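Local coordinates for hypothetical protein (Streptococcus pneumoniae, PDB 2HIY) that is of unknown function but belongs to the conserved bacterial DUF1697 family, at residues L80-L92 and A171-K183. Sequence-based numbering, arbitrary orientation.
Sequences LSLEDFEAELENL and AKTFDKIGQMLKK
Phe85 drives into helix 171-182 as a knob, its ring lodged among Phe174, Ile177, Gly178 and Leu181. With CG anti to the backbone N (chi1 -158°), this torsion turns the ring toward helix 171-182, and Phe85 CE2 comes to 3.3 Å from Gly178 CA, touching bare backbone where no side chain intervenes. Phe85 CZ lies over the centre of the Phe174 ring, 3.7 Å from Phe174 CZ; the two planes are inclined at 45°. Leu89 CD2 approaches the same Phe174 ring at CE2, 4.0 Å away. At the root of the Phe85 side chain, Leu181 runs roughly perpendicular to Phe85 and sets CD1 3.7 Å from Phe85 CB, while that methyl also meets Leu80 CD1. Leu82 closes the end of the apolar seam, its CD1 packing 3.6 Å from Lys182 CG. Along the more exposed border, Lys182 bends at its last torsion to bring NZ within 2.7 Å of Glu86 OE2, a salt bridge that uses the anti lone pair of the carboxylate oxygen. Ser81 and Asp84 start helix 82-89 with a capping box. The helix axes approach to 9.8 Å at 133°, nearer antiparallel than parallel. Helix 82-89 directly follows edge strand 78-81 of one four-stranded antiparallel sheet, and helix 171-182 follows edge strand 166-170 of the other; Ile177 touches both sheets, meeting Ala8 and Phe49 of one and Phe107 of the other.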
ATOM      1  N   LEU D  80     -11.358  15.634  28.016  1.00 13.00           N
ATOM      2  CA  LEU D  80     -12.735  15.951  28.372  1.00 14.07           C
ATOM      3  C   LEU D  80     -13.216  15.046  29.478  1.00 14.28           C
ATOM      4  O   LEU D  80     -12.756  13.913  29.596  1.00 15.11           O
ATOM      5  CB  LEU D  80     -13.639  15.811  27.143  1.00 14.98           C
ATOM      6  CG  LEU D  80     -13.582  14.475  26.432  1.00 15.69           C
ATOM      7  CD1 LEU D  80     -14.881  13.715  26.648  1.00 18.85           C
ATOM      8  CD2 LEU D  80     -13.421  14.763  24.959  1.00 18.79           C
ATOM      9  N   SER D  81     -14.183  15.522  30.251  1.00 14.80           N
ATOM     10  CA  SER D  81     -14.683  14.753  31.379  1.00 14.45           C
ATOM     11  C   SER D  81     -15.946  13.973  31.038  1.00 14.49           C
ATOM     12  O   SER D  81     -16.630  14.249  30.053  1.00 13.98           O
ATOM     13  CB  SER D  81     -14.999  15.701  32.539  1.00 15.09           C
ATOM     14  OG  SER D  81     -16.063  16.547  32.157  1.00 16.12           O
ATOM     15  N   LEU D  82     -16.306  13.038  31.917  1.00 14.18           N
ATOM     16  CA  LEU D  82     -17.599  12.361  31.803  1.00 14.62           C
ATOM     17  C   LEU D  82     -18.737  13.387  31.793  1.00 15.10           C
ATOM     18  O   LEU D  82     -19.658  13.268  30.981  1.00 14.72           O
ATOM     19  CB  LEU D  82     -17.785  11.365  32.959  1.00 14.92           C
ATOM     20  CG  LEU D  82     -19.177  10.721  33.107  1.00 15.02           C
ATOM     21  CD1 LEU D  82     -19.545   9.838  31.918  1.00 17.86           C
ATOM     22  CD2 LEU D  82     -19.301   9.950  34.445  1.00 16.25           C
ATOM     23  N   GLU D  83     -18.689  14.378  32.687  1.00 15.84           N
ATOM     24  CA  GLU D  83     -19.723  15.428  32.722  1.00 17.25           C
ATOM     25  C   GLU D  83     -19.849  16.102  31.351  1.00 15.53           C
ATOM     26  O   GLU D  83     -20.962  16.300  30.845  1.00 16.13           O
ATOM     27  CB  GLU D  83     -19.402  16.470  33.796  1.00 17.47           C
ATOM     28  CG  GLU D  83     -20.394  17.627  33.882  1.00 22.17           C
ATOM     29  CD  GLU D  83     -20.230  18.482  35.133  1.00 22.92           C
ATOM     30  OE1 GLU D  83     -19.330  18.207  35.956  1.00 30.68           O
ATOM     31  OE2 GLU D  83     -21.034  19.426  35.311  1.00 31.15           O
ATOM     32  N   ASP D  84     -18.701  16.451  30.761  1.00 14.85           N
ATOM     33  CA  ASP D  84     -18.676  17.115  29.453  1.00 15.77           C
ATOM     34  C   ASP D  84     -19.370  16.245  28.414  1.00 15.18           C
ATOM     35  O   ASP D  84     -20.153  16.730  27.597  1.00 15.23           O
ATOM     36  CB  ASP D  84     -17.233  17.302  28.945  1.00 16.57           C
ATOM     37  CG  ASP D  84     -16.422  18.355  29.700  1.00 17.88           C
ATOM     38  OD1 ASP D  84     -17.001  19.267  30.354  1.00 20.44           O
ATOM     39  OD2 ASP D  84     -15.156  18.280  29.593  1.00 18.34           O
ATOM     40  N   PHE D  85     -19.053  14.955  28.431  1.00 14.64           N
ATOM     41  CA  PHE D  85     -19.563  14.025  27.450  1.00 15.19           C
ATOM     42  C   PHE D  85     -21.066  13.822  27.619  1.00 15.39           C
ATOM     43  O   PHE D  85     -21.811  13.784  26.623  1.00 15.66           O
ATOM     44  CB  PHE D  85     -18.812  12.685  27.502  1.00 15.98           C
ATOM     45  CG  PHE D  85     -18.917  11.909  26.220  1.00 17.07           C
ATOM     46  CD1 PHE D  85     -18.065  12.212  25.169  1.00 19.49           C
ATOM     47  CD2 PHE D  85     -19.888  10.947  26.037  1.00 18.62           C
ATOM     48  CE1 PHE D  85     -18.159  11.522  23.944  1.00 21.69           C
ATOM     49  CE2 PHE D  85     -19.989  10.261  24.804  1.00 19.61           C
ATOM     50  CZ  PHE D  85     -19.114  10.548  23.789  1.00 20.02           C
ATOM     51  N   GLU D  86     -21.512  13.718  28.861  1.00 15.74           N
ATOM     52  CA  GLU D  86     -22.934  13.538  29.111  1.00 17.13           C
ATOM     53  C   GLU D  86     -23.718  14.761  28.656  1.00 16.45           C
ATOM     54  O   GLU D  86     -24.844  14.639  28.136  1.00 17.08           O
ATOM     55  CB  GLU D  86     -23.169  13.247  30.589  1.00 16.79           C
ATOM     56  CG  GLU D  86     -22.685  11.875  30.999  1.00 18.37           C
ATOM     57  CD  GLU D  86     -22.987  11.515  32.440  1.00 21.48           C
ATOM     58  OE1 GLU D  86     -23.018  12.418  33.314  1.00 26.19           O
ATOM     59  OE2 GLU D  86     -23.166  10.305  32.690  1.00 26.91           O
ATOM     60  N   ALA D  87     -23.142  15.944  28.829  1.00 16.01           N
ATOM     61  CA  ALA D  87     -23.770  17.169  28.333  1.00 16.07           C
ATOM     62  C   ALA D  87     -23.887  17.118  26.796  1.00 16.02           C
ATOM     63  O   ALA D  87     -24.936  17.515  26.235  1.00 16.89           O
ATOM     64  CB  ALA D  87     -23.005  18.399  28.780  1.00 16.90           C
ATOM     65  N   GLU D  88     -22.852  16.628  26.111  0.50 15.80           N
ATOM     66  CA  GLU D  88     -22.907  16.488  24.653  0.50 16.36           C
ATOM     67  C   GLU D  88     -23.993  15.502  24.197  0.50 16.69           C
ATOM     68  O   GLU D  88     -24.646  15.720  23.173  0.50 16.72           O
ATOM     69  CB  GLU D  88     -21.543  16.088  24.086  0.50 16.39           C
ATOM     70  CG  GLU D  88     -21.423  16.282  22.553  0.50 16.46           C
ATOM     71  CD  GLU D  88     -21.156  17.731  22.159  0.50 17.70           C
ATOM     72  OE1 GLU D  88     -20.016  18.028  21.732  0.50 19.28           O
ATOM     73  OE2 GLU D  88     -22.056  18.595  22.290  0.50 19.86           O
ATOM     74  N   LEU D  89     -24.190  14.434  24.964  1.00 16.81           N
ATOM     75  CA  LEU D  89     -25.231  13.429  24.676  1.00 18.04           C
ATOM     76  C   LEU D  89     -26.643  13.979  24.803  1.00 18.44           C
ATOM     77  O   LEU D  89     -27.595  13.384  24.275  1.00 18.72           O
ATOM     78  CB  LEU D  89     -25.055  12.188  25.560  1.00 18.98           C
ATOM     79  CG  LEU D  89     -23.796  11.357  25.316  1.00 21.08           C
ATOM     80  CD1 LEU D  89     -23.759  10.174  26.279  1.00 21.44           C
ATOM     81  CD2 LEU D  89     -23.717  10.870  23.866  1.00 24.05           C
ATOM     82  N   GLU D  90     -26.795  15.121  25.472  1.00 18.82           N
ATOM     83  CA  GLU D  90     -28.120  15.742  25.607  1.00 19.81           C
ATOM     84  C   GLU D  90     -28.496  16.593  24.394  1.00 20.00           C
ATOM     85  O   GLU D  90     -29.620  17.073  24.274  1.00 20.03           O
ATOM     86  CB  GLU D  90     -28.194  16.545  26.907  1.00 20.58           C
ATOM     87  CG  GLU D  90     -28.206  15.650  28.143  1.00 24.91           C
ATOM     88  CD  GLU D  90     -29.228  14.507  28.049  1.00 31.62           C
ATOM     89  OE1 GLU D  90     -30.409  14.767  27.707  1.00 34.09           O
ATOM     90  OE2 GLU D  90     -28.849  13.343  28.325  1.00 34.41           O
ATOM     91  N   ASN D  91     -27.547  16.731  23.475  1.00 18.98           N
ATOM     92  CA  ASN D  91     -27.676  17.629  22.348  1.00 19.89           C
ATOM     93  C   ASN D  91     -27.173  16.991  21.040  1.00 17.66           C
ATOM     94  O   ASN D  91     -26.467  17.634  20.263  1.00 18.93           O
ATOM     95  CB  ASN D  91     -26.888  18.902  22.658  1.00 21.48           C
ATOM     96  CG  ASN D  91     -27.383  19.589  23.924  1.00 23.63           C
ATOM     97  OD1 ASN D  91     -28.408  20.266  23.891  1.00 26.75           O
ATOM     98  ND2 ASN D  91     -26.682  19.386  25.056  1.00 26.72           N
ATOM     99  N   LEU D  92     -27.526  15.726  20.804  1.00 15.46           N
ATOM    100  CA  LEU D  92     -27.104  15.033  19.595  1.00 14.62           C
ATOM    101  C   LEU D  92     -28.031  15.422  18.471  1.00 13.03           C
ATOM    102  O   LEU D  92     -29.245  15.480  18.661  1.00 13.48           O
ATOM    103  CB  LEU D  92     -27.197  13.511  19.760  1.00 14.24           C
ATOM    104  CG  LEU D  92     -26.362  12.879  20.882  1.00 15.01           C
ATOM    105  CD1 LEU D  92     -26.668  11.387  21.084  1.00 17.84           C
ATOM    106  CD2 LEU D  92     -24.874  13.082  20.595  1.00 14.93           C
ATOM    107  N   ALA D 171     -18.281   7.488  14.651  1.00 12.93           N
ATOM    108  CA  ALA D 171     -19.373   7.464  15.588  1.00 13.89           C
ATOM    109  C   ALA D 171     -19.350   6.275  16.523  1.00 14.40           C
ATOM    110  O   ALA D 171     -19.777   6.382  17.663  1.00 14.65           O
ATOM    111  CB  ALA D 171     -20.704   7.512  14.846  1.00 15.49           C
ATOM    112  N   LYS D 172     -18.896   5.128  16.032  1.00 14.97           N
ATOM    113  CA  LYS D 172     -18.828   3.950  16.888  1.00 16.51           C
ATOM    114  C   LYS D 172     -17.814   4.158  18.019  1.00 15.87           C
ATOM    115  O   LYS D 172     -18.083   3.795  19.179  1.00 16.44           O
ATOM    116  CB  LYS D 172     -18.518   2.706  16.052  1.00 18.02           C
ATOM    117  CG  LYS D 172     -19.728   2.232  15.261  1.00 22.89           C
ATOM    118  CD  LYS D 172     -19.528   0.858  14.639  1.00 27.97           C
ATOM    119  CE  LYS D 172     -20.865   0.247  14.206  1.00 28.56           C
ATOM    120  NZ  LYS D 172     -21.573   1.068  13.193  1.00 29.90           N
ATOM    121  N   THR D 173     -16.676   4.777  17.704  1.00 15.08           N
ATOM    122  CA  THR D 173     -15.677   5.067  18.732  1.00 15.58           C
ATOM    123  C   THR D 173     -16.115   6.197  19.669  1.00 15.58           C
ATOM    124  O   THR D 173     -15.843   6.162  20.872  1.00 15.67           O
ATOM    125  CB  THR D 173     -14.319   5.344  18.084  1.00 16.68           C
ATOM    126  OG1 THR D 173     -13.989   4.239  17.226  1.00 19.02           O
ATOM    127  CG2 THR D 173     -13.224   5.541  19.127  1.00 17.37           C
ATOM    128  N   PHE D 174     -16.828   7.192  19.121  1.00 14.69           N
ATOM    129  CA  PHE D 174     -17.452   8.224  19.955  1.00 14.06           C
ATOM    130  C   PHE D 174     -18.319   7.529  21.025  1.00 14.47           C
ATOM    131  O   PHE D 174     -18.210   7.843  22.210  1.00 15.13           O
ATOM    132  CB  PHE D 174     -18.282   9.132  19.034  1.00 14.87           C
ATOM    133  CG  PHE D 174     -19.082  10.190  19.728  1.00 12.98           C
ATOM    134  CD1 PHE D 174     -18.584  11.483  19.866  1.00 15.08           C
ATOM    135  CD2 PHE D 174     -20.376   9.911  20.166  1.00 14.07           C
ATOM    136  CE1 PHE D 174     -19.362  12.472  20.447  1.00 14.73           C
ATOM    137  CE2 PHE D 174     -21.138  10.899  20.749  1.00 13.88           C
ATOM    138  CZ  PHE D 174     -20.635  12.169  20.890  1.00 15.69           C
ATOM    139  N   ASP D 175     -19.173   6.592  20.614  0.50 14.27           N
ATOM    140  CA  ASP D 175     -19.989   5.855  21.584  0.50 14.04           C
ATOM    141  C   ASP D 175     -19.117   5.153  22.616  0.50 14.45           C
ATOM    142  O   ASP D 175     -19.360   5.259  23.829  0.50 15.30           O
ATOM    143  CB  ASP D 175     -20.906   4.849  20.884  0.50 13.98           C
ATOM    144  CG  ASP D 175     -22.042   5.517  20.147  0.50 14.32           C
ATOM    145  OD1 ASP D 175     -22.357   6.677  20.469  0.50 16.87           O
ATOM    146  OD2 ASP D 175     -22.621   4.869  19.255  0.50 17.44           O
ATOM    147  N   LYS D 176     -18.103   4.444  22.133  1.00 14.44           N
ATOM    148  CA  LYS D 176     -17.214   3.679  23.040  1.00 15.72           C
ATOM    149  C   LYS D 176     -16.541   4.606  24.059  1.00 16.51           C
ATOM    150  O   LYS D 176     -16.403   4.235  25.231  1.00 16.52           O
ATOM    151  CB  LYS D 176     -16.174   2.896  22.244  1.00 16.66           C
ATOM    152  CG  LYS D 176     -15.213   2.086  23.139  1.00 20.49           C
ATOM    153  CD  LYS D 176     -15.969   1.024  23.916  1.00 23.26           C
ATOM    154  CE  LYS D 176     -15.021   0.200  24.785  1.00 26.88           C
ATOM    155  NZ  LYS D 176     -15.752  -0.765  25.651  1.00 29.27           N
ATOM    156  N   ILE D 177     -16.096   5.786  23.634  1.00 15.67           N
ATOM    157  CA  ILE D 177     -15.560   6.793  24.548  1.00 15.76           C
ATOM    158  C   ILE D 177     -16.559   7.093  25.666  1.00 15.58           C
ATOM    159  O   ILE D 177     -16.195   7.106  26.829  1.00 15.59           O
ATOM    160  CB  ILE D 177     -15.099   8.076  23.785  1.00 15.46           C
ATOM    161  CG1 ILE D 177     -13.828   7.768  22.996  1.00 17.07           C
ATOM    162  CG2 ILE D 177     -14.880   9.279  24.739  1.00 15.11           C
ATOM    163  CD1 ILE D 177     -13.567   8.702  21.802  1.00 17.00           C
ATOM    164  N   GLY D 178     -17.821   7.293  25.332  1.00 15.93           N
ATOM    165  CA  GLY D 178     -18.808   7.553  26.356  1.00 15.89           C
ATOM    166  C   GLY D 178     -18.966   6.361  27.293  1.00 16.83           C
ATOM    167  O   GLY D 178     -19.094   6.536  28.495  1.00 18.14           O
ATOM    168  N   GLN D 179     -18.919   5.149  26.745  1.00 17.01           N
ATOM    169  CA  GLN D 179     -19.076   3.939  27.565  1.00 18.14           C
ATOM    170  C   GLN D 179     -17.881   3.794  28.505  1.00 17.49           C
ATOM    171  O   GLN D 179     -18.025   3.438  29.689  1.00 18.40           O
ATOM    172  CB  GLN D 179     -19.210   2.723  26.662  1.00 18.21           C
ATOM    173  CG  GLN D 179     -20.578   2.661  25.978  1.00 22.60           C
ATOM    174  CD  GLN D 179     -20.622   1.730  24.770  1.00 28.82           C
ATOM    175  OE1 GLN D 179     -19.725   0.902  24.562  1.00 32.86           O
ATOM    176  NE2 GLN D 179     -21.678   1.861  23.969  1.00 31.09           N
HETATM  177  N   MSE D 180     -16.686   4.076  27.995  1.00 16.68           N
HETATM  178  CA  MSE D 180     -15.474   3.951  28.817  1.00 17.70           C
HETATM  179  C   MSE D 180     -15.427   5.001  29.920  1.00 18.15           C
HETATM  180  O   MSE D 180     -14.846   4.746  30.988  1.00 19.33           O
HETATM  181  CB  MSE D 180     -14.211   4.022  27.958  1.00 17.55           C
HETATM  182  CG  MSE D 180     -13.979   2.831  27.023  1.00 17.24           C
HETATM  183 SE   MSE D 180     -13.419   1.245  27.959  1.00 28.28          SE
HETATM  184  CE  MSE D 180     -11.560   1.773  28.240  1.00 21.12           C
ATOM    185  N   LEU D 181     -16.004   6.176  29.676  1.00 18.22           N
ATOM    186  CA  LEU D 181     -16.095   7.246  30.674  1.00 17.81           C
ATOM    187  C   LEU D 181     -17.075   6.935  31.800  1.00 20.30           C
ATOM    188  O   LEU D 181     -16.877   7.374  32.926  1.00 20.29           O
ATOM    189  CB  LEU D 181     -16.505   8.567  30.011  1.00 17.24           C
ATOM    190  CG  LEU D 181     -15.413   9.359  29.300  1.00 14.68           C
ATOM    191  CD1 LEU D 181     -16.038  10.479  28.501  1.00 15.16           C
ATOM    192  CD2 LEU D 181     -14.429   9.938  30.322  1.00 15.53           C
ATOM    193  N   LYS D 182     -18.128   6.202  31.452  1.00 22.65           N
ATOM    194  CA  LYS D 182     -19.250   5.893  32.343  1.00 25.77           C
ATOM    195  C   LYS D 182     -18.994   4.738  33.293  1.00 26.82           C
ATOM    196  O   LYS D 182     -19.597   4.679  34.374  1.00 27.33           O
ATOM    197  CB  LYS D 182     -20.494   5.583  31.519  1.00 25.68           C
ATOM    198  CG  LYS D 182     -21.269   6.789  31.060  1.00 28.98           C
ATOM    199  CD  LYS D 182     -22.723   6.399  30.729  1.00 32.33           C
ATOM    200  CE  LYS D 182     -23.460   7.465  29.913  1.00 33.57           C
ATOM    201  NZ  LYS D 182     -23.370   8.843  30.483  1.00 34.27           N
ATOM    202  N   LYS D 183     -18.055   3.870  32.918  0.50 27.66           N
ATOM    203  CA  LYS D 183     -17.573   2.787  33.778  0.50 28.52           C
ATOM    204  C   LYS D 183     -17.067   3.307  35.125  0.50 28.61           C
ATOM    205  O   LYS D 183     -16.532   4.414  35.220  0.50 29.16           O
ATOM    206  CB  LYS D 183     -16.462   2.001  33.073  0.50 28.46           C
ATOM    207  CG  LYS D 183     -16.949   1.105  31.943  0.50 28.96           C
ATOM    208  CD  LYS D 183     -15.794   0.383  31.265  0.50 29.35           C
ATOM    209  CE  LYS D 183     -16.292  -0.776  30.418  0.50 30.43           C
ATOM    210  NZ  LYS D 183     -15.168  -1.545  29.811  0.50 30.63           N
TER